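Local coordinates for protein pyruvate kinase (Pyrobaculum aerophilum, PDB 3QTG) that catalyses the last step of glycolysis, transferring phosphate from phosphoenolpyruvate to ADP to give pyruvate and ATP, at residues D248-V252 / D317-L321; V252-L257 / V269-V274. All coordinates share one frame; numbering follows the deposited sequence.

In the fold
The two contacts lie on opposite faces of strand 249-253, the sixth strand of the TIM barrel of pyruvate kinase. Contact 1 uses its inward side chains, Tyr249 and Val251, to meet strand 318-321 inside the barrel; contact 2 uses the outward Val252 and the short helix after it to seat helix 266-279. Their centres are about 10 Å apart, and they touch where Val250 CG1 packs 3.8 Å from Ile273 CG2. Both approach the probable active site: the side chain of Val251 lies about 4 Å from that of Lys230, the transition-state stabiliser by similarity, and 252-257 carries Gly255 and Asp256, inferred to bind substrate, with Asp256 also inferred to bind magnesium.

Contact 1 (D248-V252 / D317-L321); sequences DYVVV and DSLWL
Tyr249 and Val251 meet Ser318 and Trp320 inside the eight-stranded TIM barrel, where strands 249-252 and 318-321 face each other across the small Ala285 of the strand between them. Their axes come within 9.1 Å, too far for backbone pairing, and side chains bridge the gap. The polar link is a relay of buried hydrogen bonds. Trp320 NE1 donates to Ser318 OG over 3.0 Å, the oxygen tilted slightly from the indole plane. Ser318 OG in turn donates to Tyr249 OH at 2.6 Å, reaching the phenol at its edge, and the same Tyr249 OH is bonded to the carbonyl of Ile414. Placing OG between the backbone N and the carbonyl carbon (chi1 54°) lets the serine serve both aromatic partners. With an alanine here, the indole N-H and the phenol oxygen would probably lose the partner that joins them, leaving both rings less firmly fixed. The two rings meet only loosely, Tyr249 CE2 lying 4.4 Å from Trp320 CZ2, whereas Val251 packs closely on the indole, crossing it at about a right angle. Val251 CG1 stands over one face near the rim, and Val251 CG2 approaches Trp320 CH2 to 3.7 Å.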
ATOM      1  N   ASP A 248      -1.469 -23.831  23.069  1.00 41.44           N
ATOM      2  CA  ASP A 248      -1.857 -22.600  23.750  1.00 39.68           C
ATOM      3  C   ASP A 248      -0.675 -21.629  23.731  1.00 38.42           C
ATOM      4  O   ASP A 248      -0.859 -20.436  23.862  1.00 37.55           O
ATOM      5  CB  ASP A 248      -2.314 -22.860  25.193  1.00 39.94           C
ATOM      6  CG  ASP A 248      -3.496 -23.829  25.266  1.00 41.14           C
ATOM      7  OD1 ASP A 248      -4.266 -23.918  24.286  1.00 41.17           O
ATOM      8  OD2 ASP A 248      -3.649 -24.512  26.293  1.00 43.33           O
ATOM      9  N   TYR A 249       0.530 -22.172  23.567  1.00 37.06           N
ATOM     10  CA  TYR A 249       1.779 -21.425  23.670  1.00 35.49           C
ATOM     11  C   TYR A 249       2.819 -22.270  22.937  1.00 35.06           C
ATOM     12  O   TYR A 249       2.812 -23.495  23.061  1.00 35.17           O
ATOM     13  CB  TYR A 249       2.166 -21.280  25.137  1.00 35.13           C
ATOM     14  CG  TYR A 249       2.984 -20.052  25.478  1.00 35.13           C
ATOM     15  CD1 TYR A 249       2.430 -19.026  26.259  1.00 35.43           C
ATOM     16  CD2 TYR A 249       4.309 -19.906  25.040  1.00 33.59           C
ATOM     17  CE1 TYR A 249       3.159 -17.877  26.578  1.00 34.55           C
ATOM     18  CE2 TYR A 249       5.055 -18.747  25.372  1.00 32.67           C
ATOM     19  CZ  TYR A 249       4.464 -17.750  26.136  1.00 34.07           C
ATOM     20  OH  TYR A 249       5.166 -16.623  26.484  1.00 36.10           O
ATOM     21  N   VAL A 250       3.688 -21.624  22.163  1.00 34.03           N
ATOM     22  CA  VAL A 250       4.711 -22.319  21.395  1.00 33.33           C
ATOM     23  C   VAL A 250       6.063 -21.957  21.984  1.00 33.42           C
ATOM     24  O   VAL A 250       6.251 -20.829  22.442  1.00 33.88           O
ATOM     25  CB  VAL A 250       4.659 -21.976  19.861  1.00 33.85           C
ATOM     26  CG1 VAL A 250       5.756 -22.742  19.083  1.00 31.38           C
ATOM     27  CG2 VAL A 250       3.264 -22.284  19.269  1.00 32.85           C
ATOM     28  N   VAL A 251       6.977 -22.932  22.007  1.00 33.42           N
ATOM     29  CA  VAL A 251       8.335 -22.774  22.555  1.00 33.23           C
ATOM     30  C   VAL A 251       9.385 -23.292  21.562  1.00 33.50           C
ATOM     31  O   VAL A 251       9.322 -24.450  21.140  1.00 34.30           O
ATOM     32  CB  VAL A 251       8.474 -23.518  23.906  1.00 33.47           C
ATOM     33  CG1 VAL A 251       9.788 -23.159  24.612  1.00 34.05           C
ATOM     34  CG2 VAL A 251       7.300 -23.197  24.821  1.00 32.78           C
ATOM     35  N   VAL A 252      10.312 -22.422  21.154  1.00 32.55           N
ATOM     36  CA  VAL A 252      11.497 -22.835  20.400  1.00 32.49           C
ATOM     37  C   VAL A 252      12.546 -23.353  21.411  1.00 33.09           C
ATOM     38  O   VAL A 252      13.135 -22.584  22.181  1.00 32.56           O
ATOM     39  CB  VAL A 252      12.100 -21.669  19.534  1.00 32.22           C
ATOM     40  CG1 VAL A 252      13.349 -22.129  18.743  1.00 31.38           C
ATOM     41  CG2 VAL A 252      11.067 -21.091  18.595  1.00 29.78           C
ATOM     42  N   ASP A 317       6.968 -13.340  22.708  1.00 31.91           N
ATOM     43  CA  ASP A 317       6.327 -12.983  23.979  1.00 31.49           C
ATOM     44  C   ASP A 317       7.288 -13.090  25.159  1.00 31.78           C
ATOM     45  O   ASP A 317       7.210 -12.290  26.090  1.00 32.36           O
ATOM     46  CB  ASP A 317       5.143 -13.899  24.319  1.00 31.56           C
ATOM     47  CG  ASP A 317       4.005 -13.810  23.335  1.00 31.84           C
ATOM     48  OD1 ASP A 317       2.933 -13.258  23.696  1.00 30.46           O
ATOM     49  OD2 ASP A 317       4.166 -14.332  22.221  1.00 32.02           O
ATOM     50  N   SER A 318       8.127 -14.124  25.158  1.00 31.83           N
ATOM     51  CA  SER A 318       9.042 -14.397  26.287  1.00 32.57           C
ATOM     52  C   SER A 318      10.366 -15.082  25.908  1.00 33.31           C
ATOM     53  O   SER A 318      10.488 -15.700  24.825  1.00 33.43           O
ATOM     54  CB  SER A 318       8.332 -15.173  27.409  1.00 31.44           C
ATOM     55  OG  SER A 318       7.723 -16.355  26.927  1.00 33.32           O
ATOM     56  N   LEU A 319      11.347 -14.949  26.810  1.00 33.67           N
ATOM     57  CA  LEU A 319      12.644 -15.629  26.733  1.00 34.69           C
ATOM     58  C   LEU A 319      12.855 -16.407  28.028  1.00 35.30           C
ATOM     59  O   LEU A 319      12.636 -15.882  29.124  1.00 35.59           O
ATOM     60  CB  LEU A 319      13.809 -14.648  26.495  1.00 33.98           C
ATOM     61  CG  LEU A 319      13.771 -13.729  25.244  1.00 36.47           C
ATOM     62  CD1 LEU A 319      14.814 -12.633  25.330  1.00 38.03           C
ATOM     63  CD2 LEU A 319      13.954 -14.485  23.933  1.00 36.32           C
ATOM     64  N   TRP A 320      13.252 -17.670  27.895  1.00 35.54           N
ATOM     65  CA  TRP A 320      13.335 -18.567  29.039  1.00 36.16           C
ATOM     66  C   TRP A 320      14.792 -18.937  29.280  1.00 36.77           C
ATOM     67  O   TRP A 320      15.424 -19.553  28.437  1.00 36.18           O
ATOM     68  CB  TRP A 320      12.542 -19.846  28.750  1.00 36.46           C
ATOM     69  CG  TRP A 320      11.052 -19.679  28.556  1.00 35.87           C
ATOM     70  CD1 TRP A 320      10.354 -18.512  28.358  1.00 35.31           C
ATOM     71  CD2 TRP A 320      10.081 -20.732  28.541  1.00 36.32           C
ATOM     72  NE1 TRP A 320       9.012 -18.780  28.234  1.00 36.57           N
ATOM     73  CE2 TRP A 320       8.817 -20.135  28.351  1.00 35.82           C
ATOM     74  CE3 TRP A 320      10.155 -22.125  28.700  1.00 36.55           C
ATOM     75  CZ2 TRP A 320       7.628 -20.888  28.293  1.00 38.08           C
ATOM     76  CZ3 TRP A 320       8.977 -22.868  28.632  1.00 37.17           C
ATOM     77  CH2 TRP A 320       7.732 -22.249  28.423  1.00 35.22           C
ATOM     78  N   LEU A 321      15.322 -18.552  30.429  1.00 38.28           N
ATOM     79  CA  LEU A 321      16.625 -19.043  30.872  1.00 39.35           C
ATOM     80  C   LEU A 321      16.474 -20.418  31.494  1.00 41.36           C
ATOM     81  O   LEU A 321      15.519 -20.672  32.238  1.00 41.79           O
ATOM     82  CB  LEU A 321      17.235 -18.074  31.888  1.00 39.66           C
ATOM     83  CG  LEU A 321      17.416 -16.610  31.463  1.00 39.45           C
ATOM     84  CD1 LEU A 321      18.119 -15.787  32.546  1.00 38.76           C
ATOM     85  CD2 LEU A 321      18.161 -16.511  30.136  1.00 37.81           C
TER

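Contact 2 (V252-L257 / V269-V274); sequences VARGDL and VQRRIV
Val252 projects outward from the barrel into a shallow hollow on helix 266-279, walled by Gln270, Ile273 and Val274. Both its methyls meet the isoleucine. Val252 CG2 presses on the branched root, 3.5 Å from Ile273 CG2, and more loosely touches Val274 CG2; Val252 CG1 lies 4.1 Å from Ile273 CD1 and also reaches the stem of Gln270. A second bump follows one turn into the short helix 254-257: Leu257 CD2 sits against the notch formed by Val269 CG1, at 4.0 Å, and Ile273 CD1, at 3.7 Å, the leucine and isoleucine meeting tip to tip. Ile273 thus packs against both bumps. Beside this apolar seam, Arg254 turns the edge of its guanidinium to Gln270, whose extended chain (CG anti to the backbone N, chi1 177°) carries the amide out to it. Gln270 OE1 accepts from Arg254 NH2 at 2.9 Å on a lone pair and from Arg254 NE at 3.0 Å, the latter tilted 30° from the carbonyl plane. Asp307 forms a salt bridge with the same Arg254 NH2, and Thr311 bonds Gln270 NE2, tying this β-α unit to helix 302-313, while strand 284-287 and helices 234-238 and 240-245 pack around the apolar side chains.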
ATOM      1  N   VAL A 252      10.312 -22.422  21.154  1.00 32.55           N
ATOM      2  CA  VAL A 252      11.497 -22.835  20.400  1.00 32.49           C
ATOM      3  C   VAL A 252      12.546 -23.353  21.411  1.00 33.09           C
ATOM      4  O   VAL A 252      13.135 -22.584  22.181  1.00 32.56           O
ATOM      5  CB  VAL A 252      12.100 -21.669  19.534  1.00 32.22           C
ATOM      6  CG1 VAL A 252      13.349 -22.129  18.743  1.00 31.38           C
ATOM      7  CG2 VAL A 252      11.067 -21.091  18.595  1.00 29.78           C
ATOM      8  N   ALA A 253      12.720 -24.672  21.436  1.00 33.85           N
ATOM      9  CA  ALA A 253      13.661 -25.313  22.366  1.00 34.61           C
ATOM     10  C   ALA A 253      14.962 -25.494  21.604  1.00 34.52           C
ATOM     11  O   ALA A 253      15.157 -26.487  20.898  1.00 33.58           O
ATOM     12  CB  ALA A 253      13.098 -26.668  22.903  1.00 34.04           C
ATOM     13  N   ARG A 254      15.822 -24.476  21.719  1.00 35.85           N
ATOM     14  CA  ARG A 254      17.058 -24.348  20.933  1.00 37.20           C
ATOM     15  C   ARG A 254      18.048 -25.477  21.151  1.00 38.26           C
ATOM     16  O   ARG A 254      18.596 -26.016  20.187  1.00 38.14           O
ATOM     17  CB  ARG A 254      17.774 -23.051  21.279  1.00 37.33           C
ATOM     18  CG  ARG A 254      17.144 -21.781  20.741  1.00 38.57           C
ATOM     19  CD  ARG A 254      17.996 -20.650  21.239  1.00 38.37           C
ATOM     20  NE  ARG A 254      17.972 -19.554  20.314  1.00 42.59           N
ATOM     21  CZ  ARG A 254      18.802 -18.526  20.374  1.00 42.52           C
ATOM     22  NH1 ARG A 254      19.726 -18.476  21.325  1.00 42.07           N
ATOM     23  NH2 ARG A 254      18.690 -17.556  19.490  1.00 41.53           N
ATOM     24  N   GLY A 255      18.311 -25.803  22.419  1.00 39.01           N
ATOM     25  CA  GLY A 255      19.231 -26.892  22.747  1.00 40.62           C
ATOM     26  C   GLY A 255      18.833 -28.174  22.033  1.00 41.90           C
ATOM     27  O   GLY A 255      19.633 -28.774  21.326  1.00 43.09           O
ATOM     28  N   ASP A 256      17.577 -28.565  22.167  1.00 41.90           N
ATOM     29  CA  ASP A 256      17.087 -29.787  21.545  1.00 42.90           C
ATOM     30  C   ASP A 256      17.065 -29.776  20.022  1.00 42.28           C
ATOM     31  O   ASP A 256      17.401 -30.779  19.377  1.00 42.26           O
ATOM     32  CB  ASP A 256      15.716 -30.115  22.118  1.00 43.79           C
ATOM     33  CG  ASP A 256      15.796 -30.500  23.605  1.00 48.77           C
ATOM     34  OD1 ASP A 256      16.684 -31.326  23.945  1.00 54.24           O
ATOM     35  OD2 ASP A 256      14.998 -29.975  24.436  1.00 54.89           O
ATOM     36  N   LEU A 257      16.674 -28.642  19.448  1.00 41.48           N
ATOM     37  CA  LEU A 257      16.573 -28.502  18.001  1.00 41.62           C
ATOM     38  C   LEU A 257      17.958 -28.488  17.358  1.00 41.83           C
ATOM     39  O   LEU A 257      18.132 -28.922  16.216  1.00 41.85           O
ATOM     40  CB  LEU A 257      15.809 -27.211  17.681  1.00 41.65           C
ATOM     41  CG  LEU A 257      14.791 -27.036  16.559  1.00 41.69           C
ATOM     42  CD1 LEU A 257      13.934 -28.253  16.229  1.00 38.74           C
ATOM     43  CD2 LEU A 257      13.931 -25.830  16.963  1.00 41.92           C
ATOM     44  N   VAL A 269      15.337 -21.860  11.135  1.00 35.69           N
ATOM     45  CA  VAL A 269      14.293 -22.665  11.759  1.00 35.35           C
ATOM     46  C   VAL A 269      13.619 -21.883  12.902  1.00 34.94           C
ATOM     47  O   VAL A 269      12.403 -21.850  12.978  1.00 34.46           O
ATOM     48  CB  VAL A 269      14.830 -24.079  12.223  1.00 35.45           C
ATOM     49  CG1 VAL A 269      13.844 -24.783  13.113  1.00 35.44           C
ATOM     50  CG2 VAL A 269      15.163 -24.959  11.023  1.00 35.31           C
ATOM     51  N   GLN A 270      14.411 -21.242  13.768  1.00 34.85           N
ATOM     52  CA  GLN A 270      13.890 -20.332  14.782  1.00 35.58           C
ATOM     53  C   GLN A 270      12.978 -19.274  14.158  1.00 35.54           C
ATOM     54  O   GLN A 270      11.868 -19.027  14.634  1.00 35.07           O
ATOM     55  CB  GLN A 270      15.033 -19.637  15.528  1.00 34.35           C
ATOM     56  CG  GLN A 270      14.533 -18.610  16.552  1.00 37.21           C
ATOM     57  CD  GLN A 270      15.646 -18.023  17.415  1.00 38.66           C
ATOM     58  OE1 GLN A 270      16.580 -18.728  17.825  1.00 45.93           O
ATOM     59  NE2 GLN A 270      15.555 -16.730  17.693  1.00 38.75           N
ATOM     60  N   ARG A 271      13.456 -18.638  13.092  1.00 36.33           N
ATOM     61  CA  ARG A 271      12.666 -17.609  12.431  1.00 37.58           C
ATOM     62  C   ARG A 271      11.346 -18.183  11.929  1.00 37.56           C
ATOM     63  O   ARG A 271      10.299 -17.584  12.136  1.00 37.76           O
ATOM     64  CB  ARG A 271      13.472 -16.973  11.292  1.00 38.47           C
ATOM     65  CG  ARG A 271      12.824 -15.793  10.672  1.00 41.59           C
ATOM     66  CD  ARG A 271      13.568 -15.374   9.403  1.00 47.82           C
ATOM     67  NE  ARG A 271      14.784 -14.630   9.698  1.00 48.63           N
ATOM     68  CZ  ARG A 271      15.515 -14.009   8.775  1.00 50.77           C
ATOM     69  NH1 ARG A 271      15.153 -14.050   7.499  1.00 51.53           N
ATOM     70  NH2 ARG A 271      16.604 -13.339   9.129  1.00 49.85           N
ATOM     71  N   ARG A 272      11.387 -19.354  11.295  1.00 37.50           N
ATOM     72  CA  ARG A 272      10.165 -19.967  10.781  1.00 38.86           C
ATOM     73  C   ARG A 272       9.152 -20.343  11.891  1.00 36.41           C
ATOM     74  O   ARG A 272       7.945 -20.154  11.714  1.00 35.49           O
ATOM     75  CB  ARG A 272      10.470 -21.148   9.836  1.00 39.10           C
ATOM     76  CG  ARG A 272       9.256 -22.063   9.559  1.00 43.58           C
ATOM     77  CD  ARG A 272       9.365 -22.865   8.217  1.00 44.51           C
ATOM     78  NE  ARG A 272      10.202 -24.070   8.336  1.00 53.20           N
ATOM     79  CZ  ARG A 272      11.505 -24.135   8.034  1.00 55.23           C
ATOM     80  NH1 ARG A 272      12.157 -23.057   7.593  1.00 58.07           N
ATOM     81  NH2 ARG A 272      12.163 -25.283   8.182  1.00 54.11           N
ATOM     82  N   ILE A 273       9.632 -20.850  13.026  1.00 35.17           N
ATOM     83  CA  ILE A 273       8.733 -21.132  14.155  1.00 33.40           C
ATOM     84  C   ILE A 273       8.056 -19.860  14.689  1.00 33.34           C
ATOM     85  O   ILE A 273       6.841 -19.847  14.966  1.00 31.47           O
ATOM     86  CB  ILE A 273       9.426 -21.884  15.330  1.00 33.77           C
ATOM     87  CG1 ILE A 273       9.945 -23.271  14.884  1.00 33.23           C
ATOM     88  CG2 ILE A 273       8.431 -22.027  16.486  1.00 31.69           C
ATOM     89  CD1 ILE A 273      11.132 -23.827  15.688  1.00 32.71           C
ATOM     90  N   VAL A 274       8.864 -18.806  14.850  1.00 33.65           N
ATOM     91  CA  VAL A 274       8.402 -17.505  15.356  1.00 33.82           C
ATOM     92  C   VAL A 274       7.407 -16.837  14.383  1.00 34.18           C
ATOM     93  O   VAL A 274       6.324 -16.446  14.798  1.00 33.91           O
ATOM     94  CB  VAL A 274       9.576 -16.548  15.679  1.00 33.48           C
ATOM     95  CG1 VAL A 274       9.051 -15.154  16.099  1.00 33.50           C
ATOM     96  CG2 VAL A 274      10.462 -17.132  16.792  1.00 34.32           C
TER